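Local coordinates for protein 3-hydroxy-3-methylglutaryl-CoA lyase (Acinetobacter baumannii, PDB 6NDS) that is a TIM-barrel enzyme of the HMGL-like family that binds a zinc ion and coenzyme A and assembles as two subunits, at residues Leu107-Gln115 with Lys126-Ile136; Leu278-Arg286 with Ser298-Asn306. One frame throughout, in Å; residues are numbered along the deposited sequence.

Contact 1. Residues Leu107-Gln115 with Lys126-Ile136; sequences LNLVLSASQ and KAQSFAGFTEI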
loop_
_atom_site.group_PDB
_atom_site.type_symbol
_atom_site.label_atom_id
_atom_site.label_comp_id
_atom_site.label_asym_id
_atom_site.label_seq_id
_atom_site.Cartn_x
_atom_site.Cartn_y
_atom_site.Cartn_z
ATOM N N LEU A 107 -7.168 -4.811 29.335
ATOM C CA LEU A 107 -8.225 -5.592 28.714
ATOM C C LEU A 107 -8.819 -4.777 27.574
ATOM O O LEU A 107 -9.342 -3.681 27.802
ATOM C CB LEU A 107 -9.298 -5.952 29.743
ATOM C CG LEU A 107 -9.060 -7.207 30.594
ATOM C CD1 LEU A 107 -7.705 -7.232 31.265
ATOM C CD2 LEU A 107 -10.186 -7.333 31.625
ATOM N N ASN A 108 -8.734 -5.316 26.358
ATOM C CA ASN A 108 -9.269 -4.682 25.152
ATOM C C ASN A 108 -10.642 -5.284 24.860
ATOM O O ASN A 108 -10.749 -6.397 24.334
ATOM C CB ASN A 108 -8.321 -4.875 23.976
ATOM C CG ASN A 108 -8.841 -4.252 22.709
ATOM O OD1 ASN A 108 -9.666 -3.337 22.755
ATOM N ND2 ASN A 108 -8.368 -4.745 21.558
ATOM N N LEU A 109 -11.686 -4.540 25.219
ATOM C CA LEU A 109 -13.061 -4.950 24.961
ATOM C C LEU A 109 -13.401 -4.671 23.504
ATOM O O LEU A 109 -13.031 -3.631 22.965
ATOM C CB LEU A 109 -14.033 -4.185 25.863
ATOM C CG LEU A 109 -13.667 -3.882 27.320
ATOM C CD1 LEU A 109 -14.869 -3.310 28.061
ATOM C CD2 LEU A 109 -13.164 -5.107 28.029
ATOM N N VAL A 110 -14.117 -5.599 22.862
ATOM C CA VAL A 110 -14.402 -5.465 21.435
ATOM C C VAL A 110 -15.874 -5.740 21.150
ATOM O O VAL A 110 -16.416 -6.765 21.572
ATOM C CB VAL A 110 -13.523 -6.406 20.589
ATOM C CG1 VAL A 110 -13.882 -6.275 19.098
ATOM C CG2 VAL A 110 -12.047 -6.104 20.802
ATOM N N LEU A 111 -16.506 -4.838 20.401
ATOM C CA LEU A 111 -17.766 -5.129 19.728
ATOM C C LEU A 111 -17.724 -4.463 18.354
ATOM O O LEU A 111 -16.843 -3.646 18.068
ATOM C CB LEU A 111 -18.982 -4.674 20.553
ATOM C CG LEU A 111 -19.544 -3.270 20.329
ATOM C CD1 LEU A 111 -20.878 -3.126 21.073
ATOM C CD2 LEU A 111 -18.561 -2.184 20.753
ATOM N N SER A 112 -18.655 -4.847 17.477
ATOM C CA SER A 112 -18.729 -4.285 16.130
ATOM C C SER A 112 -19.850 -3.258 16.024
ATOM O O SER A 112 -20.911 -3.423 16.626
ATOM C CB SER A 112 -18.950 -5.389 15.090
ATOM O OG SER A 112 -17.919 -6.362 15.170
ATOM N N ALA A 113 -19.616 -2.193 15.243
ATOM C CA ALA A 113 -20.687 -1.238 14.970
ATOM C C ALA A 113 -21.790 -1.856 14.124
ATOM O O ALA A 113 -22.922 -1.360 14.129
ATOM C CB ALA A 113 -20.129 0.000 14.257
ATOM N N SER A 114 -21.468 -2.905 13.377
ATOM C CA SER A 114 -22.440 -3.636 12.580
ATOM C C SER A 114 -23.105 -4.693 13.451
ATOM O O SER A 114 -22.414 -5.557 14.004
ATOM C CB SER A 114 -21.747 -4.299 11.394
ATOM O OG SER A 114 -22.535 -5.364 10.885
ATOM N N GLN A 115 -24.433 -4.620 13.582
ATOM C CA GLN A 115 -25.142 -5.662 14.321
ATOM C C GLN A 115 -24.895 -7.033 13.704
ATOM O O GLN A 115 -24.711 -8.019 14.426
ATOM C CB GLN A 115 -26.638 -5.366 14.360
ATOM C CG GLN A 115 -27.395 -6.273 15.316
ATOM C CD GLN A 115 -27.284 -5.818 16.755
ATOM O OE1 GLN A 115 -26.237 -5.950 17.383
ATOM N NE2 GLN A 115 -28.373 -5.271 17.285
ATOM N N LYS A 126 -25.168 -5.958 19.911
ATOM C CA LYS A 126 -24.371 -4.898 20.517
ATOM C C LYS A 126 -24.845 -4.593 21.934
ATOM O O LYS A 126 -24.026 -4.351 22.829
ATOM C CB LYS A 126 -24.424 -3.645 19.649
ATOM C CG LYS A 126 -23.681 -3.787 18.340
ATOM C CD LYS A 126 -23.750 -2.493 17.535
ATOM C CE LYS A 126 -25.032 -2.367 16.766
ATOM N NZ LYS A 126 -24.997 -1.134 15.936
ATOM N N ALA A 127 -26.165 -4.597 22.157
ATOM C CA ALA A 127 -26.680 -4.339 23.498
ATOM C C ALA A 127 -26.204 -5.403 24.476
ATOM O O ALA A 127 -25.861 -5.093 25.625
ATOM C CB ALA A 127 -28.211 -4.282 23.490
ATOM N N GLN A 128 -26.178 -6.664 24.039
ATOM C CA GLN A 128 -25.679 -7.732 24.901
ATOM C C GLN A 128 -24.189 -7.581 25.155
ATOM O O GLN A 128 -23.720 -7.844 26.267
ATOM C CB GLN A 128 -25.981 -9.097 24.292
ATOM C CG GLN A 128 -27.462 -9.435 24.287
ATOM C CD GLN A 128 -27.788 -10.696 23.510
ATOM O OE1 GLN A 128 -27.404 -10.843 22.351
ATOM N NE2 GLN A 128 -28.509 -11.611 24.147
ATOM N N SER A 129 -23.427 -7.165 24.139
ATOM C CA SER A 129 -22.005 -6.912 24.350
ATOM C C SER A 129 -21.801 -5.852 25.426
ATOM O O SER A 129 -20.980 -6.022 26.336
ATOM C CB SER A 129 -21.342 -6.488 23.036
ATOM O OG SER A 129 -21.066 -7.616 22.210
ATOM N N PHE A 130 -22.568 -4.760 25.357
ATOM C CA PHE A 130 -22.377 -3.697 26.337
ATOM C C PHE A 130 -22.911 -4.078 27.710
ATOM O O PHE A 130 -22.397 -3.587 28.724
ATOM C CB PHE A 130 -22.997 -2.390 25.839
ATOM C CG PHE A 130 -21.973 -1.414 25.323
ATOM C CD1 PHE A 130 -21.180 -0.696 26.207
ATOM C CD2 PHE A 130 -21.778 -1.237 23.963
ATOM C CE1 PHE A 130 -20.218 0.186 25.747
ATOM C CE2 PHE A 130 -20.813 -0.355 23.496
ATOM C CZ PHE A 130 -20.037 0.359 24.387
ATOM N N ALA A 131 -23.925 -4.948 27.778
ATOM C CA ALA A 131 -24.326 -5.492 29.071
ATOM C C ALA A 131 -23.171 -6.241 29.733
ATOM O O ALA A 131 -22.956 -6.125 30.947
ATOM C CB ALA A 131 -25.543 -6.406 28.912
ATOM N N GLY A 132 -22.417 -7.016 28.953
ATOM C CA GLY A 132 -21.239 -7.666 29.506
ATOM C C GLY A 132 -20.171 -6.670 29.925
ATOM O O GLY A 132 -19.575 -6.796 30.998
ATOM N N PHE A 133 -19.940 -5.649 29.098
ATOM C CA PHE A 133 -18.926 -4.645 29.412
ATOM C C PHE A 133 -19.252 -3.931 30.717
ATOM O O PHE A 133 -18.358 -3.668 31.533
ATOM C CB PHE A 133 -18.818 -3.634 28.273
ATOM C CG PHE A 133 -18.346 -4.219 26.960
ATOM C CD1 PHE A 133 -17.783 -5.491 26.896
ATOM C CD2 PHE A 133 -18.456 -3.485 25.793
ATOM C CE1 PHE A 133 -17.349 -6.016 25.686
ATOM C CE2 PHE A 133 -18.008 -4.003 24.574
ATOM C CZ PHE A 133 -17.460 -5.266 24.525
ATOM N N THR A 134 -20.531 -3.613 30.931
ATOM C CA THR A 134 -20.942 -2.964 32.172
ATOM C C THR A 134 -20.617 -3.828 33.386
ATOM O O THR A 134 -20.139 -3.322 34.409
ATOM C CB THR A 134 -22.439 -2.645 32.119
ATOM O OG1 THR A 134 -22.700 -1.833 30.964
ATOM C CG2 THR A 134 -22.859 -1.891 33.352
ATOM N N GLU A 135 -20.854 -5.137 33.291
ATOM C CA GLU A 135 -20.508 -6.017 34.401
ATOM C C GLU A 135 -18.994 -6.122 34.568
ATOM O O GLU A 135 -18.490 -6.188 35.695
ATOM C CB GLU A 135 -21.131 -7.398 34.189
ATOM C CG GLU A 135 -20.972 -8.346 35.370
ATOM C CD GLU A 135 -21.947 -8.061 36.498
ATOM O OE1 GLU A 135 -23.026 -7.485 36.229
ATOM O OE2 GLU A 135 -21.637 -8.422 37.653
ATOM N N ILE A 136 -18.252 -6.124 33.458
ATOM C CA ILE A 136 -16.792 -6.173 33.540
ATOM C C ILE A 136 -16.260 -4.970 34.306
ATOM O O ILE A 136 -15.414 -5.103 35.200
ATOM C CB ILE A 136 -16.181 -6.251 32.134
ATOM C CG1 ILE A 136 -16.416 -7.636 31.540
ATOM C CG2 ILE A 136 -14.701 -5.900 32.178
ATOM C CD1 ILE A 136 -16.277 -7.652 30.029
HETATM O O HOH W 1 -18.546 -8.227 22.537
HETATM O O HOH W 2 -28.220 -4.093 20.037
#
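Leu111, reaching from strand 106-112, and Lys126, opening helix 126-140, carry the largest shares of this strand-to-helix contact in the wall of a TIM barrel. Residues 126-136 run back almost antiparallel to strand residues 107-112 (167°), as in a beta-alpha unit of the barrel, here with the short helix 115-122 inserted between the two. Leu111 CB rests on Ser129 CB, while its CD1 swings over to Phe130 CD2 at 3.6 Å, the two side chains crossing at about a right angle; CD1 also lies near the CB of Lys126. The next large piece is Phe133. Its ring takes Leu109 CB over one face, a CH-pi contact 3.9 Å from the centroid, while Leu109 CD1 lies over the CG side of the same face. At the ring edge, in plane, Phe133 CZ meets Val110 O at 3.5 Å. That carbonyl also accepts from a water, which in turn receives a hydrogen bond from Ser129 OG; Asn118 is a further partner of this hydroxyl. The side chain of Val110 leaves the backbone away from the helix and comes within about 4 Å of the bound coenzyme A (nearest atoms). Helix 164-176 closes over the flank through Tyr174 on Leu111 and Leu170 on Phe130. At the other end CG and CD of Lys126 run past Ser112 O, and the bend at chi3 (-82°) then turns CE and NZ toward Ala113 O, to which NZ donates at 2.8 Å from above the carbonyl plane; Glu166 pairs with the same ammonium. The first turn of the helix is held by Gln115, whose OE1 takes the backbone N of Lys126 at 2.7 Å, in the plane of the amide and on a lone pair, while its NE2 reaches Ala127 N through a shared water.

Contact 2. Residues Leu278-Arg286 with Ser298-Asn306; sequences LDALIQLSR and SQLAKAGRN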
loop_
_atom_site.group_PDB
_atom_site.type_symbol
_atom_site.label_atom_id
_atom_site.label_comp_id
_atom_site.label_asym_id
_atom_site.label_seq_id
_atom_site.Cartn_x
_atom_site.Cartn_y
_atom_site.Cartn_z
ATOM N N LEU A 278 13.935 -0.354 13.451
ATOM C CA LEU A 278 13.461 -0.869 12.166
ATOM C C LEU A 278 14.344 -2.003 11.655
ATOM O O LEU A 278 13.840 -3.029 11.175
ATOM C CB LEU A 278 13.402 0.266 11.146
ATOM C CG LEU A 278 13.001 -0.146 9.722
ATOM C CD1 LEU A 278 11.625 -0.835 9.697
ATOM C CD2 LEU A 278 13.019 1.069 8.790
ATOM N N ASP A 279 15.664 -1.823 11.712
ATOM C CA ASP A 279 16.566 -2.873 11.237
ATOM C C ASP A 279 16.292 -4.193 11.945
ATOM O O ASP A 279 16.213 -5.251 11.308
ATOM C CB ASP A 279 18.019 -2.467 11.450
ATOM C CG ASP A 279 18.489 -1.435 10.467
ATOM O OD1 ASP A 279 18.097 -1.515 9.284
ATOM O OD2 ASP A 279 19.271 -0.552 10.877
ATOM N N ALA A 280 16.152 -4.150 13.273
ATOM C CA ALA A 280 15.917 -5.379 14.019
ATOM C C ALA A 280 14.550 -5.960 13.712
ATOM O O ALA A 280 14.383 -7.188 13.695
ATOM C CB ALA A 280 16.052 -5.125 15.520
ATOM N N LEU A 281 13.567 -5.098 13.467
ATOM C CA LEU A 281 12.219 -5.575 13.190
ATOM C C LEU A 281 12.150 -6.276 11.836
ATOM O O LEU A 281 11.483 -7.310 11.696
ATOM C CB LEU A 281 11.246 -4.401 13.238
ATOM C CG LEU A 281 9.769 -4.798 13.217
ATOM C CD1 LEU A 281 9.376 -5.444 14.549
ATOM C CD2 LEU A 281 8.932 -3.557 12.908
ATOM N N ILE A 282 12.834 -5.731 10.827
ATOM C CA ILE A 282 12.898 -6.400 9.529
ATOM C C ILE A 282 13.534 -7.774 9.674
ATOM O O ILE A 282 13.062 -8.762 9.087
ATOM C CB ILE A 282 13.654 -5.526 8.512
ATOM C CG1 ILE A 282 12.828 -4.285 8.146
ATOM C CG2 ILE A 282 14.014 -6.345 7.251
ATOM C CD1 ILE A 282 13.631 -3.218 7.397
ATOM N N GLN A 283 14.622 -7.864 10.446
ATOM C CA GLN A 283 15.276 -9.156 10.627
ATOM C C GLN A 283 14.328 -10.150 11.287
ATOM O O GLN A 283 14.260 -11.318 10.884
ATOM C CB GLN A 283 16.555 -8.992 11.454
ATOM C CG GLN A 283 17.341 -10.287 11.606
ATOM C CD GLN A 283 18.481 -10.169 12.595
ATOM O OE1 GLN A 283 18.410 -9.401 13.556
ATOM N NE2 GLN A 283 19.540 -10.937 12.370
ATOM N N LEU A 284 13.560 -9.694 12.282
ATOM C CA LEU A 284 12.596 -10.577 12.931
ATOM C C LEU A 284 11.501 -11.004 11.956
ATOM O O LEU A 284 11.123 -12.180 11.909
ATOM C CB LEU A 284 11.983 -9.884 14.158
ATOM C CG LEU A 284 10.937 -10.745 14.885
ATOM C CD1 LEU A 284 11.521 -12.017 15.483
ATOM C CD2 LEU A 284 10.223 -9.916 15.965
ATOM N N SER A 285 10.983 -10.064 11.168
ATOM C CA SER A 285 9.941 -10.409 10.201
ATOM C C SER A 285 10.430 -11.459 9.214
ATOM O O SER A 285 9.669 -12.345 8.807
ATOM C CB SER A 285 9.487 -9.160 9.458
ATOM O OG SER A 285 8.473 -9.504 8.530
ATOM N N ARG A 286 11.704 -11.396 8.831
ATOM C CA ARG A 286 12.222 -12.365 7.876
ATOM C C ARG A 286 12.321 -13.780 8.446
ATOM O O ARG A 286 12.545 -14.716 7.674
ATOM C CB ARG A 286 13.581 -11.887 7.344
ATOM C CG ARG A 286 13.429 -10.675 6.404
ATOM C CD ARG A 286 14.761 -10.014 6.041
ATOM N NE ARG A 286 14.616 -9.149 4.872
ATOM C CZ ARG A 286 15.536 -8.284 4.454
ATOM N NH1 ARG A 286 16.678 -8.154 5.117
ATOM N NH2 ARG A 286 15.311 -7.546 3.371
ATOM N N SER A 298 4.729 -8.532 3.488
ATOM C CA SER A 298 5.606 -7.456 3.944
ATOM C C SER A 298 6.443 -6.980 2.767
ATOM O O SER A 298 7.225 -7.761 2.217
ATOM C CB SER A 298 6.532 -7.932 5.060
ATOM O OG SER A 298 7.536 -6.956 5.311
ATOM N N GLN A 299 6.316 -5.698 2.412
ATOM C CA GLN A 299 7.149 -5.185 1.329
ATOM C C GLN A 299 8.594 -5.017 1.785
ATOM O O GLN A 299 9.523 -5.315 1.024
ATOM C CB GLN A 299 6.590 -3.863 0.800
ATOM C CG GLN A 299 5.217 -3.976 0.146
ATOM C CD GLN A 299 5.237 -4.825 -1.110
ATOM O OE1 GLN A 299 5.492 -4.329 -2.210
ATOM N NE2 GLN A 299 4.968 -6.110 -0.956
ATOM N N LEU A 300 8.800 -4.564 3.026
ATOM C CA LEU A 300 10.164 -4.341 3.503
ATOM C C LEU A 300 10.908 -5.652 3.721
ATOM O O LEU A 300 12.119 -5.711 3.502
ATOM C CB LEU A 300 10.157 -3.509 4.790
ATOM C CG LEU A 300 10.262 -1.980 4.627
ATOM C CD1 LEU A 300 11.663 -1.553 4.235
ATOM C CD2 LEU A 300 9.263 -1.436 3.586
ATOM N N ALA A 301 10.221 -6.721 4.140
ATOM C CA ALA A 301 10.939 -7.985 4.290
ATOM C C ALA A 301 11.420 -8.499 2.939
ATOM O O ALA A 301 12.490 -9.111 2.848
ATOM C CB ALA A 301 10.046 -9.024 4.979
ATOM N N LYS A 302 10.648 -8.237 1.881
ATOM C CA LYS A 302 11.022 -8.672 0.540
ATOM C C LYS A 302 12.151 -7.825 -0.027
ATOM O O LYS A 302 13.108 -8.355 -0.602
ATOM C CB LYS A 302 9.820 -8.603 -0.404
ATOM C CG LYS A 302 8.678 -9.554 -0.132
ATOM C CD LYS A 302 7.407 -9.048 -0.824
ATOM C CE LYS A 302 6.382 -10.150 -1.046
ATOM N NZ LYS A 302 5.989 -10.844 0.206
ATOM N N ALA A 303 12.044 -6.502 0.091
ATOM C CA ALA A 303 12.915 -5.609 -0.661
ATOM C C ALA A 303 14.078 -5.071 0.158
ATOM O O ALA A 303 15.092 -4.667 -0.431
ATOM C CB ALA A 303 12.108 -4.424 -1.210
ATOM N N GLY A 304 13.960 -5.060 1.480
ATOM C CA GLY A 304 14.897 -4.337 2.313
ATOM C C GLY A 304 14.644 -2.841 2.239
ATOM O O GLY A 304 13.911 -2.341 1.389
ATOM N N ARG A 305 15.260 -2.113 3.163
ATOM C CA ARG A 305 15.099 -0.663 3.200
ATOM C C ARG A 305 15.915 0.002 2.088
ATOM O O ARG A 305 16.728 -0.633 1.408
ATOM C CB ARG A 305 15.518 -0.123 4.561
ATOM C CG ARG A 305 16.984 -0.383 4.863
ATOM C CD ARG A 305 17.294 -0.026 6.307
ATOM N NE ARG A 305 16.810 1.319 6.600
ATOM C CZ ARG A 305 16.684 1.813 7.825
ATOM N NH1 ARG A 305 17.019 1.065 8.872
ATOM N NH2 ARG A 305 16.223 3.051 7.996
ATOM N N ASN A 306 15.692 1.316 1.915
ATOM C CA ASN A 306 16.346 2.068 0.839
ATOM C C ASN A 306 17.861 1.929 0.879
ATOM O O ASN A 306 18.518 1.884 -0.172
ATOM C CB ASN A 306 15.992 3.553 0.941
ATOM C CG ASN A 306 14.631 3.895 0.348
ATOM O OD1 ASN A 306 13.755 3.046 0.219
ATOM N ND2 ASN A 306 14.457 5.162 -0.014
#
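Arg305 presents one face of its guanidinium to Leu278, whose CD2 sits 3.7 Å above the plane and toward the rim, and its edge to Asp279. NH1 donates to Asp279 OD1 at 2.8 Å almost exactly in the guanidinium plane, yet it meets the carboxylate from above, the two planes being 58° apart. A bend at chi3 (-51°) brings the guanidinium over beside Leu278 CD2; NH2 has a second acidic partner in Glu268. The guanidinium of Arg286 is covered on one face by Ile282 CG2, one turn earlier in the chain, and its edge is directed at helix 299-303. There NE and NH2 both converge on Ala301 O, NE at 2.9 Å on a lone pair and NH2 at 3.3 Å, longer and more bent (138°), from above the carbonyl plane. Between the two arginines, Ile282 CD1 touches Leu300 CD1. Ala301 CB lies against Ser285 OG and Arg286 CG. Ser298 caps the short helix, its OG accepting from Ala301 N; this hydroxyl and that of Ser285 share Glu261 as a partner. The second subunit packs on Leu300 and binds Gly304 O through its Arg220. The chemistry thus holds the last helix through the two-nitrogen grip on Ala301 O, and the loop that leaves it through the Asp279-Arg305 salt bridge, beside the second subunit.

In the fold
Contact 1 belongs to the barrel wall and is buried, whereas contact 2, on the opposite side of the chain's centre, is partly open to solvent; their centres are about 37 Å apart and no atoms meet. The first joins a sheet strand to its covering helix through leucine and phenylalanine side chains, with the direct hydrogen bonds gathered at the helix start. The second joins a helix to a short helix and the loop that follows it, with no strand involved, and relies chiefly on arginines with a small apolar patch between them. Their surroundings differ as well: residues 107-115 pass close to coenzyme A without touching the other subunit, while residues 298-306 meet it directly.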